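Local structure of cystathionine beta-lyases/cystathionine gamma-synthases (Corynebacterium glutamicum, 5X5H) at residues A[149-152]-A[158-161]; A[178-183]-A[188-193]; A[183-188]-A[198-203]; A[294-297]-A[301-304]. The protein probably joins O-succinyl-L-homoserine to L-cysteine, giving L,L-cystathionine and succinate, with pyridoxal 5'-phosphate as cofactor. One frame throughout, in Å; residues are numbered along the deposited sequence.

Contacts 1, 2 and 3 are buried and share the seven-stranded sheet of the cofactor-binding domain; contact 4 is only partly buried and lies away from the binding sites. Contacts 2 and 3 interlock along the chain, sharing Ala183 and Gln188, and both reach the pyridoxal phosphate. Gln188 also ties them to contact 1, through Thr151 O. The chemistry changes with place: contact 1 combines one direct hydrogen bond with a water bridge, contact 2 ties an asparagine to a glutamine's side chain and backbone, and contact 3 packs a proline on a histidine beside a strand end that holds phosphate. Contact 4 is van der Waals packing, although Lys297 on its helix bridges to Asp161 of contact 1.

Contact 1: A[149-152]-A[158-161]; sequences VETP and GITD
Pro152 and Ile159 bring the two backbones closest, their CA atoms 5.0 Å apart, where the chain leaves strand 144-150 and the loop turns back past its end. The peptide bond before Pro152 is cis, and Pro152 CA lies 3.2 Å from Gly158 O in a CA-H...O contact. The one direct hydrogen bond runs from Thr160 N to Thr151 OG1, 3.0 Å long and fairly straight at 164°. Thr151 holds its hydroxyl anti to the backbone N (chi1 -176°), which carries OG1 across to the returning chain. A bound water completes the polar link: it donates to Glu150 O at 2.8 Å, makes a weaker bond to Gly158 O, and pairs with Thr160 OG1 at 2.7 Å. Thr160 OG1 has a second partner in Thr130 OG1. Two apolar patches flank this polar centre. Val149 and Thr160 reach toward each other tip to tip, Val149 CG1 coming to 3.7 Å from Thr160 CB, while Pro152 and Ile159 lie side by side with Pro152 CG 3.9 Å from Ile159 CD1. Asp161 then caps the start of helix 162-167, its OD1 accepting from Ala164 N. The Glu150 carboxylate is held by the backbone nitrogens of Tyr107 and Asn154 and touches the pyridoxal phosphate. This folded-back loop at the C-terminal end of a parallel strand, with Glu150, at the strand end, and Asn154, in the loop, lining the cofactor pocket, belongs to the large domain of the fold type I enzymes that use pyridoxal phosphate.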
loop_
_atom_site.group_PDB
_atom_site.type_symbol
_atom_site.label_atom_id
_atom_site.label_comp_id
_atom_site.label_asym_id
_atom_site.label_seq_id
_atom_site.Cartn_x
_atom_site.Cartn_y
_atom_site.Cartn_z
ATOM N N VAL A 149 17.984 7.976 29.167
ATOM C CA VAL A 149 18.586 6.678 29.407
ATOM C C VAL A 149 18.250 5.742 28.235
ATOM O O VAL A 149 17.038 5.639 27.897
ATOM C CB VAL A 149 18.110 6.095 30.746
ATOM C CG1 VAL A 149 18.403 4.605 30.871
ATOM C CG2 VAL A 149 18.799 6.904 31.911
ATOM N N GLU A 150 19.173 5.003 27.694
ATOM C CA GLU A 150 18.923 3.871 26.829
ATOM C C GLU A 150 19.349 2.668 27.579
ATOM O O GLU A 150 20.482 2.638 28.089
ATOM C CB GLU A 150 19.778 3.825 25.608
ATOM C CG GLU A 150 19.439 4.647 24.551
ATOM C CD GLU A 150 20.399 4.517 23.381
ATOM O OE1 GLU A 150 21.056 3.488 23.095
ATOM O OE2 GLU A 150 20.423 5.484 22.646
ATOM N N THR A 151 18.584 1.580 27.687
ATOM C CA THR A 151 19.070 0.363 28.295
ATOM C C THR A 151 18.347 -0.848 27.716
ATOM O O THR A 151 17.113 -0.879 27.743
ATOM C CB THR A 151 18.963 0.445 29.830
ATOM O OG1 THR A 151 19.521 -0.727 30.425
ATOM C CG2 THR A 151 17.596 0.599 30.420
ATOM N N PRO A 152 19.075 -1.814 27.139
ATOM C CA PRO A 152 20.502 -1.814 26.893
ATOM C C PRO A 152 20.890 -0.758 25.916
ATOM O O PRO A 152 20.101 -0.423 24.988
ATOM C CB PRO A 152 20.768 -3.211 26.303
ATOM C CG PRO A 152 19.565 -4.072 26.721
ATOM C CD PRO A 152 18.403 -3.060 26.690
ATOM N N GLY A 158 25.117 -1.651 27.358
ATOM C CA GLY A 158 25.219 -1.246 28.743
ATOM C C GLY A 158 23.906 -1.159 29.449
ATOM O O GLY A 158 22.857 -0.834 28.798
ATOM N N ILE A 159 23.822 -1.403 30.731
ATOM C CA ILE A 159 22.609 -1.514 31.463
ATOM C C ILE A 159 22.462 -0.437 32.543
ATOM O O ILE A 159 23.436 -0.223 33.323
ATOM C CB ILE A 159 22.441 -2.893 32.160
ATOM C CG1 ILE A 159 22.626 -4.042 31.177
ATOM C CG2 ILE A 159 21.206 -3.018 33.052
ATOM C CD1 ILE A 159 21.530 -4.043 30.085
ATOM N N THR A 160 21.359 0.244 32.631
ATOM C CA THR A 160 21.085 1.226 33.656
ATOM C C THR A 160 20.000 0.751 34.520
ATOM O O THR A 160 18.949 0.252 34.025
ATOM C CB THR A 160 20.634 2.535 32.975
ATOM O OG1 THR A 160 21.725 3.076 32.250
ATOM C CG2 THR A 160 20.231 3.618 33.964
ATOM N N ASP A 161 20.068 0.980 35.847
ATOM C CA ASP A 161 19.062 0.639 36.785
ATOM C C ASP A 161 17.978 1.710 36.757
ATOM O O ASP A 161 18.123 2.804 37.306
ATOM C CB ASP A 161 19.697 0.539 38.212
ATOM C CG ASP A 161 18.767 0.024 39.236
ATOM O OD1 ASP A 161 17.541 0.227 39.221
ATOM O OD2 ASP A 161 19.330 -0.598 40.259
HETATM O O HOH W 1 22.355 1.852 29.952
#

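Contact 2: A[178-183]-A[188-193]; sequences VDNTFA and QQPLKL. With PLP (pyridoxal-5'-phosphate), chain B.
Gln188 NE2 is gripped from two directions, donating to Asn180 OD1 at 2.9 Å and to Thr151 O on the neighbouring strand's loop. The bond to Asn180 is fairly straight, 160° at the hydrogen, with the donor tilted somewhat from the Asn180 carbonyl plane, the acceptor in the Gln188 amide plane and the two amide planes 27° apart. Gln188 can reach that far because its chain runs out extended, CG anti to the backbone N (chi1 -178°). The Asn180 amide answers through its other atom. Its ND2 donates to Gln188 O at 2.9 Å, more bent and from above the carbonyl plane, and also to Glu71 OE2, so both ends of this buried amide are fixed. Apolar contacts flank the amides: Ala183 CB rests 3.7 Å from Gln188 CB, and Val178 CG1 meets Pro190 CG at the same 3.7 Å, the two side chains crossing obliquely. On the far side of 178-183, Asp179 OD2 stands 2.7 Å from N1 of the pyridoxal phosphate. Its OD1 is steadied by Thr181, whose OG1 donates at 2.7 Å and whose N closes an Asx turn. The contact lies at the C-terminal end of strand 175-179, with strand 197-201 beside Asn180 and Pro190, and with helices 162-167 and 292-298 packed against Gln188 and Leu193.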
loop_
_atom_site.group_PDB
_atom_site.type_symbol
_atom_site.label_atom_id
_atom_site.label_comp_id
_atom_site.label_asym_id
_atom_site.label_seq_id
_atom_site.Cartn_x
_atom_site.Cartn_y
_atom_site.Cartn_z
ATOM N N VAL A 178 13.204 6.934 29.101
ATOM C CA VAL A 178 13.914 5.706 28.679
ATOM C C VAL A 178 13.621 5.453 27.203
ATOM O O VAL A 178 12.430 5.335 26.828
ATOM C CB VAL A 178 13.633 4.487 29.548
ATOM C CG1 VAL A 178 14.262 3.288 29.032
ATOM C CG2 VAL A 178 14.055 4.765 31.013
ATOM N N ASP A 179 14.664 5.321 26.420
ATOM C CA ASP A 179 14.585 4.811 25.037
ATOM C C ASP A 179 14.614 3.292 25.160
ATOM O O ASP A 179 15.648 2.706 25.500
ATOM C CB ASP A 179 15.682 5.398 24.217
ATOM C CG ASP A 179 15.749 4.855 22.785
ATOM O OD1 ASP A 179 15.128 3.793 22.491
ATOM O OD2 ASP A 179 16.528 5.477 21.969
ATOM N N ASN A 180 13.421 2.691 24.986
ATOM C CA ASN A 180 13.174 1.243 25.175
ATOM C C ASN A 180 13.198 0.468 23.875
ATOM O O ASN A 180 12.648 -0.645 23.825
ATOM C CB ASN A 180 11.852 1.063 25.935
ATOM C CG ASN A 180 11.672 -0.238 26.585
ATOM O OD1 ASN A 180 12.635 -0.790 27.119
ATOM N ND2 ASN A 180 10.467 -0.822 26.542
ATOM N N THR A 181 13.842 0.999 22.838
ATOM C CA THR A 181 13.868 0.394 21.518
ATOM C C THR A 181 14.390 -1.026 21.574
ATOM O O THR A 181 13.782 -1.936 20.990
ATOM C CB THR A 181 14.660 1.244 20.540
ATOM O OG1 THR A 181 14.055 2.555 20.383
ATOM C CG2 THR A 181 14.829 0.631 19.217
ATOM N N PHE A 182 15.602 -1.233 22.116
ATOM C CA PHE A 182 16.258 -2.568 22.084
ATOM C C PHE A 182 15.536 -3.598 22.886
ATOM O O PHE A 182 15.354 -4.743 22.368
ATOM C CB PHE A 182 17.684 -2.422 22.605
ATOM C CG PHE A 182 18.661 -2.060 21.610
ATOM C CD1 PHE A 182 18.432 -1.159 20.538
ATOM C CD2 PHE A 182 19.994 -2.508 21.762
ATOM C CE1 PHE A 182 19.419 -0.884 19.597
ATOM C CE2 PHE A 182 20.963 -2.209 20.852
ATOM C CZ PHE A 182 20.718 -1.426 19.762
ATOM N N ALA A 183 14.981 -3.231 24.048
ATOM C CA ALA A 183 14.284 -4.278 24.840
ATOM C C ALA A 183 12.901 -4.583 24.305
ATOM O O ALA A 183 12.476 -5.750 24.325
ATOM C CB ALA A 183 14.098 -3.799 26.256
ATOM N N GLN A 188 10.702 -5.219 28.668
ATOM C CA GLN A 188 10.967 -4.233 29.692
ATOM C C GLN A 188 9.940 -3.106 29.647
ATOM O O GLN A 188 9.515 -2.694 28.548
ATOM C CB GLN A 188 12.331 -3.614 29.447
ATOM C CG GLN A 188 12.854 -2.568 30.452
ATOM C CD GLN A 188 14.324 -2.196 30.180
ATOM O OE1 GLN A 188 15.239 -2.695 30.901
ATOM N NE2 GLN A 188 14.596 -1.445 29.154
ATOM N N GLN A 189 9.422 -2.659 30.806
ATOM C CA GLN A 189 8.375 -1.670 30.867
ATOM C C GLN A 189 8.819 -0.538 31.802
ATOM O O GLN A 189 8.481 -0.528 32.989
ATOM C CB GLN A 189 7.031 -2.296 31.269
ATOM C CG GLN A 189 6.528 -3.343 30.312
ATOM C CD GLN A 189 5.329 -4.081 30.790
ATOM O OE1 GLN A 189 5.365 -4.657 31.883
ATOM N NE2 GLN A 189 4.294 -4.185 29.954
ATOM N N PRO A 190 9.604 0.384 31.275
ATOM C CA PRO A 190 10.186 1.446 32.150
ATOM C C PRO A 190 9.199 2.271 32.903
ATOM O O PRO A 190 9.545 2.799 33.981
ATOM C CB PRO A 190 11.022 2.286 31.207
ATOM C CG PRO A 190 11.308 1.353 30.081
ATOM C CD PRO A 190 10.092 0.442 29.916
ATOM N N LEU A 191 7.994 2.497 32.425
ATOM C CA LEU A 191 7.021 3.282 33.229
ATOM C C LEU A 191 6.748 2.615 34.537
ATOM O O LEU A 191 6.521 3.339 35.512
ATOM C CB LEU A 191 5.739 3.573 32.462
ATOM C CG LEU A 191 5.819 4.321 31.168
ATOM C CD1 LEU A 191 4.440 4.302 30.496
ATOM C CD2 LEU A 191 6.439 5.675 31.314
ATOM N N LYS A 192 6.806 1.314 34.566
ATOM C CA LYS A 192 6.495 0.551 35.844
ATOM C C LYS A 192 7.665 0.703 36.824
ATOM O O LYS A 192 7.511 0.366 38.038
ATOM C CB LYS A 192 6.211 -0.884 35.516
ATOM C CG LYS A 192 4.994 -1.007 34.556
ATOM C CD LYS A 192 4.509 -2.396 34.424
ATOM C CE LYS A 192 3.373 -2.453 33.445
ATOM N NZ LYS A 192 2.995 -3.881 33.351
ATOM N N LEU A 193 8.790 1.244 36.393
ATOM C CA LEU A 193 9.954 1.411 37.272
ATOM C C LEU A 193 10.202 2.855 37.526
ATOM O O LEU A 193 11.244 3.191 38.069
ATOM C CB LEU A 193 11.124 0.722 36.635
ATOM C CG LEU A 193 11.064 -0.732 36.271
ATOM C CD1 LEU A 193 12.239 -1.204 35.423
ATOM C CD2 LEU A 193 10.913 -1.574 37.505
HETATM N N1 PLP B . 17.105 4.848 19.411
HETATM C C2 PLP B . 17.721 3.702 19.220
HETATM C C2A PLP B . 18.130 2.944 20.438
HETATM C C3 PLP B . 17.805 3.178 17.974
HETATM O O3 PLP B . 18.409 1.969 17.716
HETATM C C4 PLP B . 17.323 3.870 16.849
HETATM C C4A PLP B . 17.451 3.281 15.504
HETATM C C5 PLP B . 16.814 5.176 17.043
HETATM C C6 PLP B . 16.717 5.600 18.357
HETATM C C5A PLP B . 16.370 6.097 15.908
HETATM O O4P PLP B . 15.115 5.636 15.302
HETATM P P PLP B . 14.827 5.897 13.765
HETATM O O1P PLP B . 15.946 5.246 12.976
HETATM O O2P PLP B . 13.465 5.239 13.660
HETATM O O3P PLP B . 14.743 7.410 13.554
#

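Contact 3: A[183-188]-A[198-203]; sequences ASPYLQ and VLHSTT. With PLP (pyridoxal-5'-phosphate), chain B.
Pro185 and His200 meet in van der Waals contact: CG and CD of the proline ring lie obliquely against the far end of the imidazole, with Ser184 CA a little further off. His200 sends its ring toward the helix because CG sits anti to the carbonyl carbon (chi1 -71°). Glu71 touches both His200 and Pro185. Hydrogen bonds inside 183-188 shape the short, weakly bonded helix, about 184-187, that presents the proline. Ser184 OG donates to Ala183 O at 2.7 Å, in the carbonyl plane and on a lone pair, and accepts from Tyr186 N at 3.1 Å to form an ST turn. Ser184 O then takes two backbone donors, Leu187 N and Gln188 N. The third kind of interaction is with the cofactor, at the other end of 198-203. Ser201 OG and Thr203 OG1 both donate to O2P of the pyridoxal phosphate, at 2.8 Å and 2.7 Å, two hydroxyls gripping one phosphate oxygen. Thr203 OG1 is itself met by Gly214 N. The cofactor is also hydrogen-bonded to Gly82 N and Met83 N of this chain and to Tyr52 OH and Arg54 NE of the second subunit. A beta-alpha-beta unit, 175-179 to 197-201, whose second strand ends in two hydroxyl residues binding the cofactor phosphate, just before Lys204, predicted to form the Schiff base, which is not present in this model, is characteristic of the trans-sulfuration enzymes.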
loop_
_atom_site.group_PDB
_atom_site.type_symbol
_atom_site.label_atom_id
_atom_site.label_comp_id
_atom_site.label_asym_id
_atom_site.label_seq_id
_atom_site.Cartn_x
_atom_site.Cartn_y
_atom_site.Cartn_z
ATOM N N ALA A 183 14.981 -3.231 24.048
ATOM C CA ALA A 183 14.284 -4.278 24.840
ATOM C C ALA A 183 12.901 -4.583 24.305
ATOM O O ALA A 183 12.476 -5.750 24.325
ATOM C CB ALA A 183 14.098 -3.799 26.256
ATOM N N SER A 184 12.249 -3.561 23.782
ATOM C CA SER A 184 10.818 -3.597 23.389
ATOM C C SER A 184 9.961 -3.650 24.597
ATOM O O SER A 184 10.382 -4.105 25.677
ATOM C CB SER A 184 10.515 -4.695 22.376
ATOM O OG SER A 184 10.126 -5.908 23.044
ATOM N N PRO A 185 8.665 -3.386 24.420
ATOM C CA PRO A 185 7.790 -3.502 25.543
ATOM C C PRO A 185 7.578 -4.919 26.059
ATOM O O PRO A 185 7.183 -5.138 27.196
ATOM C CB PRO A 185 6.438 -2.929 25.033
ATOM C CG PRO A 185 6.766 -2.134 23.822
ATOM C CD PRO A 185 7.977 -2.845 23.230
ATOM N N TYR A 186 7.890 -5.934 25.248
ATOM C CA TYR A 186 7.761 -7.337 25.644
ATOM C C TYR A 186 8.767 -7.715 26.717
ATOM O O TYR A 186 8.509 -8.552 27.563
ATOM C CB TYR A 186 7.971 -8.234 24.444
ATOM C CG TYR A 186 7.774 -9.705 24.732
ATOM C CD1 TYR A 186 6.545 -10.137 25.234
ATOM C CD2 TYR A 186 8.747 -10.628 24.510
ATOM C CE1 TYR A 186 6.320 -11.501 25.465
ATOM C CE2 TYR A 186 8.547 -11.956 24.755
ATOM C CZ TYR A 186 7.318 -12.368 25.166
ATOM O OH TYR A 186 7.137 -13.770 25.414
ATOM N N LEU A 187 9.940 -7.055 26.705
ATOM C CA LEU A 187 11.024 -7.415 27.682
ATOM C C LEU A 187 11.128 -6.447 28.809
ATOM O O LEU A 187 11.666 -6.820 29.889
ATOM C CB LEU A 187 12.358 -7.570 26.976
ATOM C CG LEU A 187 12.362 -8.615 25.829
ATOM C CD1 LEU A 187 13.808 -8.696 25.285
ATOM C CD2 LEU A 187 11.871 -9.957 26.282
ATOM N N GLN A 188 10.702 -5.219 28.668
ATOM C CA GLN A 188 10.967 -4.233 29.692
ATOM C C GLN A 188 9.940 -3.106 29.647
ATOM O O GLN A 188 9.515 -2.694 28.548
ATOM C CB GLN A 188 12.331 -3.614 29.447
ATOM C CG GLN A 188 12.854 -2.568 30.452
ATOM C CD GLN A 188 14.324 -2.196 30.180
ATOM O OE1 GLN A 188 15.239 -2.695 30.901
ATOM N NE2 GLN A 188 14.596 -1.445 29.154
ATOM N N VAL A 198 8.463 7.000 27.775
ATOM C CA VAL A 198 9.211 5.947 27.070
ATOM C C VAL A 198 9.180 6.269 25.602
ATOM O O VAL A 198 8.114 6.599 25.071
ATOM C CB VAL A 198 8.688 4.530 27.348
ATOM C CG1 VAL A 198 9.320 3.494 26.475
ATOM C CG2 VAL A 198 8.914 4.180 28.813
ATOM N N LEU A 199 10.324 6.130 24.949
ATOM C CA LEU A 199 10.488 6.321 23.518
ATOM C C LEU A 199 10.792 5.003 22.854
ATOM O O LEU A 199 11.659 4.257 23.321
ATOM C CB LEU A 199 11.596 7.315 23.297
ATOM C CG LEU A 199 12.144 7.822 21.936
ATOM C CD1 LEU A 199 12.853 6.773 21.147
ATOM C CD2 LEU A 199 11.202 8.483 21.076
ATOM N N HIS A 200 10.242 4.790 21.663
ATOM C CA HIS A 200 10.611 3.749 20.762
ATOM C C HIS A 200 10.910 4.220 19.365
ATOM O O HIS A 200 10.133 4.986 18.809
ATOM C CB HIS A 200 9.460 2.674 20.584
ATOM C CG HIS A 200 9.288 1.855 21.778
ATOM N ND1 HIS A 200 8.390 2.066 22.804
ATOM C CD2 HIS A 200 10.045 0.810 22.137
ATOM C CE1 HIS A 200 8.616 1.124 23.729
ATOM N NE2 HIS A 200 9.629 0.374 23.309
ATOM N N SER A 201 11.919 3.660 18.727
ATOM C CA SER A 201 12.020 3.573 17.254
ATOM C C SER A 201 11.215 2.312 16.848
ATOM O O SER A 201 11.708 1.231 17.084
ATOM C CB SER A 201 13.414 3.444 16.827
ATOM O OG SER A 201 13.408 3.107 15.412
ATOM N N THR A 202 10.011 2.448 16.320
ATOM C CA THR A 202 9.239 1.305 15.873
ATOM C C THR A 202 9.783 0.731 14.615
ATOM O O THR A 202 9.404 -0.388 14.194
ATOM C CB THR A 202 7.775 1.667 15.757
ATOM O OG1 THR A 202 7.581 2.679 14.738
ATOM C CG2 THR A 202 7.180 2.219 17.016
ATOM N N THR A 203 10.737 1.439 13.946
ATOM C CA THR A 203 11.527 0.911 12.838
ATOM C C THR A 203 12.121 -0.441 13.101
ATOM O O THR A 203 12.396 -1.193 12.159
ATOM C CB THR A 203 12.646 1.944 12.578
ATOM O OG1 THR A 203 12.060 3.248 12.464
ATOM C CG2 THR A 203 13.361 1.626 11.275
HETATM N N1 PLP B . 17.105 4.848 19.411
HETATM C C2 PLP B . 17.721 3.702 19.220
HETATM C C2A PLP B . 18.130 2.944 20.438
HETATM C C3 PLP B . 17.805 3.178 17.974
HETATM O O3 PLP B . 18.409 1.969 17.716
HETATM C C4 PLP B . 17.323 3.870 16.849
HETATM C C4A PLP B . 17.451 3.281 15.504
HETATM C C5 PLP B . 16.814 5.176 17.043
HETATM C C6 PLP B . 16.717 5.600 18.357
HETATM C C5A PLP B . 16.370 6.097 15.908
HETATM O O4P PLP B . 15.115 5.636 15.302
HETATM P P PLP B . 14.827 5.897 13.765
HETATM O O1P PLP B . 15.946 5.246 12.976
HETATM O O2P PLP B . 13.465 5.239 13.660
HETATM O O3P PLP B . 14.743 7.410 13.554
#

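Contact 4: A[294-297]-A[301-304]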
loop_
_atom_site.group_PDB
_atom_site.type_symbol
_atom_site.label_atom_id
_atom_site.label_comp_id
_atom_site.label_asym_id
_atom_site.label_seq_id
_atom_site.Cartn_x
_atom_site.Cartn_y
_atom_site.Cartn_z
ATOM N N VAL A 294 21.287 -6.247 37.290
ATOM C CA VAL A 294 20.275 -5.175 37.032
ATOM C C VAL A 294 19.419 -5.640 35.846
ATOM O O VAL A 294 18.200 -5.551 35.956
ATOM C CB VAL A 294 20.941 -3.852 36.798
ATOM C CG1 VAL A 294 19.910 -2.802 36.372
ATOM C CG2 VAL A 294 21.618 -3.384 38.131
ATOM N N ALA A 295 20.044 -6.166 34.805
ATOM C CA ALA A 295 19.219 -6.552 33.679
ATOM C C ALA A 295 18.253 -7.629 34.042
ATOM O O ALA A 295 17.133 -7.647 33.599
ATOM C CB ALA A 295 20.082 -7.033 32.542
ATOM N N ALA A 296 18.687 -8.637 34.854
ATOM C CA ALA A 296 17.855 -9.767 35.166
ATOM C C ALA A 296 16.698 -9.312 36.041
ATOM O O ALA A 296 15.699 -9.970 35.963
ATOM C CB ALA A 296 18.751 -10.792 35.876
ATOM N N LYS A 297 16.817 -8.228 36.793
ATOM C CA LYS A 297 15.676 -7.728 37.583
ATOM C C LYS A 297 14.670 -6.978 36.767
ATOM O O LYS A 297 13.486 -7.085 37.058
ATOM C CB LYS A 297 16.048 -6.961 38.842
ATOM C CG LYS A 297 16.878 -5.743 38.721
ATOM C CD LYS A 297 16.979 -5.023 40.089
ATOM C CE LYS A 297 17.397 -3.574 39.922
ATOM N NZ LYS A 297 18.270 -3.095 41.043
ATOM N N ARG A 301 13.696 -11.088 29.442
ATOM C CA ARG A 301 14.729 -11.839 28.764
ATOM C C ARG A 301 15.765 -10.796 28.342
ATOM O O ARG A 301 15.570 -9.631 28.477
ATOM C CB ARG A 301 14.238 -12.656 27.570
ATOM C CG ARG A 301 13.097 -13.572 28.017
ATOM C CD ARG A 301 12.732 -14.649 27.079
ATOM N NE ARG A 301 13.886 -15.525 26.799
ATOM C CZ ARG A 301 13.908 -16.329 25.793
ATOM N NH1 ARG A 301 12.901 -16.451 24.980
ATOM N NH2 ARG A 301 14.991 -17.038 25.594
ATOM N N PHE A 302 16.852 -11.239 27.728
ATOM C CA PHE A 302 18.034 -10.345 27.570
ATOM C C PHE A 302 18.244 -9.833 26.195
ATOM O O PHE A 302 19.216 -9.116 25.895
ATOM C CB PHE A 302 19.266 -11.136 28.076
ATOM C CG PHE A 302 19.156 -11.468 29.499
ATOM C CD1 PHE A 302 19.344 -10.535 30.459
ATOM C CD2 PHE A 302 18.922 -12.757 29.868
ATOM C CE1 PHE A 302 19.332 -10.850 31.848
ATOM C CE2 PHE A 302 18.925 -13.101 31.224
ATOM C CZ PHE A 302 19.114 -12.147 32.175
ATOM N N GLY A 303 17.303 -10.137 25.259
ATOM C CA GLY A 303 17.232 -9.473 24.000
ATOM C C GLY A 303 17.858 -10.228 22.840
ATOM O O GLY A 303 18.450 -11.321 22.930
ATOM N N GLY A 304 17.696 -9.669 21.668
ATOM C CA GLY A 304 18.221 -10.201 20.452
ATOM C C GLY A 304 19.531 -9.656 19.901
ATOM O O GLY A 304 19.996 -10.103 18.849
#
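Phe302, in the short loop between helix 292-298 and strand 305-310, folds back on Ala295 and Ala296 of that helix and closes the helix-to-strand connection. The phenyl ring presents its edge to the helix. Ala295 CB lies in the ring plane, 4.0 Å from Phe302 CE1, while Ala296 N approaches CE1 of Phe302 to 3.8 Å, also near the plane. Farther round the rim, Ala296 CB meets Phe302 CZ at 4.0 Å. The ring gets there because its CG stands anti to the carbonyl carbon (chi1 -63°), which brings the far end of the side chain back toward the helix. Two small methyl groups let the edge come close to the helix backbone, and the contact is one of packing, with no polar bond between the segments. Elsewhere the ring is met by His292, with the planes about 30° apart, and by Tyr283 and Pro284. After Phe302 the chain passes through Gly303 at a positive phi (99°), and Gly304 bonds to Ile367 as the strand begins. The Arg301 guanidinium is held by salt bridges to Asp259, Asp263 and Glu266. An aromatic residue packed on the preceding helix, followed by two glycines, makes here the connection from helix 292-298 to strand 305-310 of the C-terminal domain.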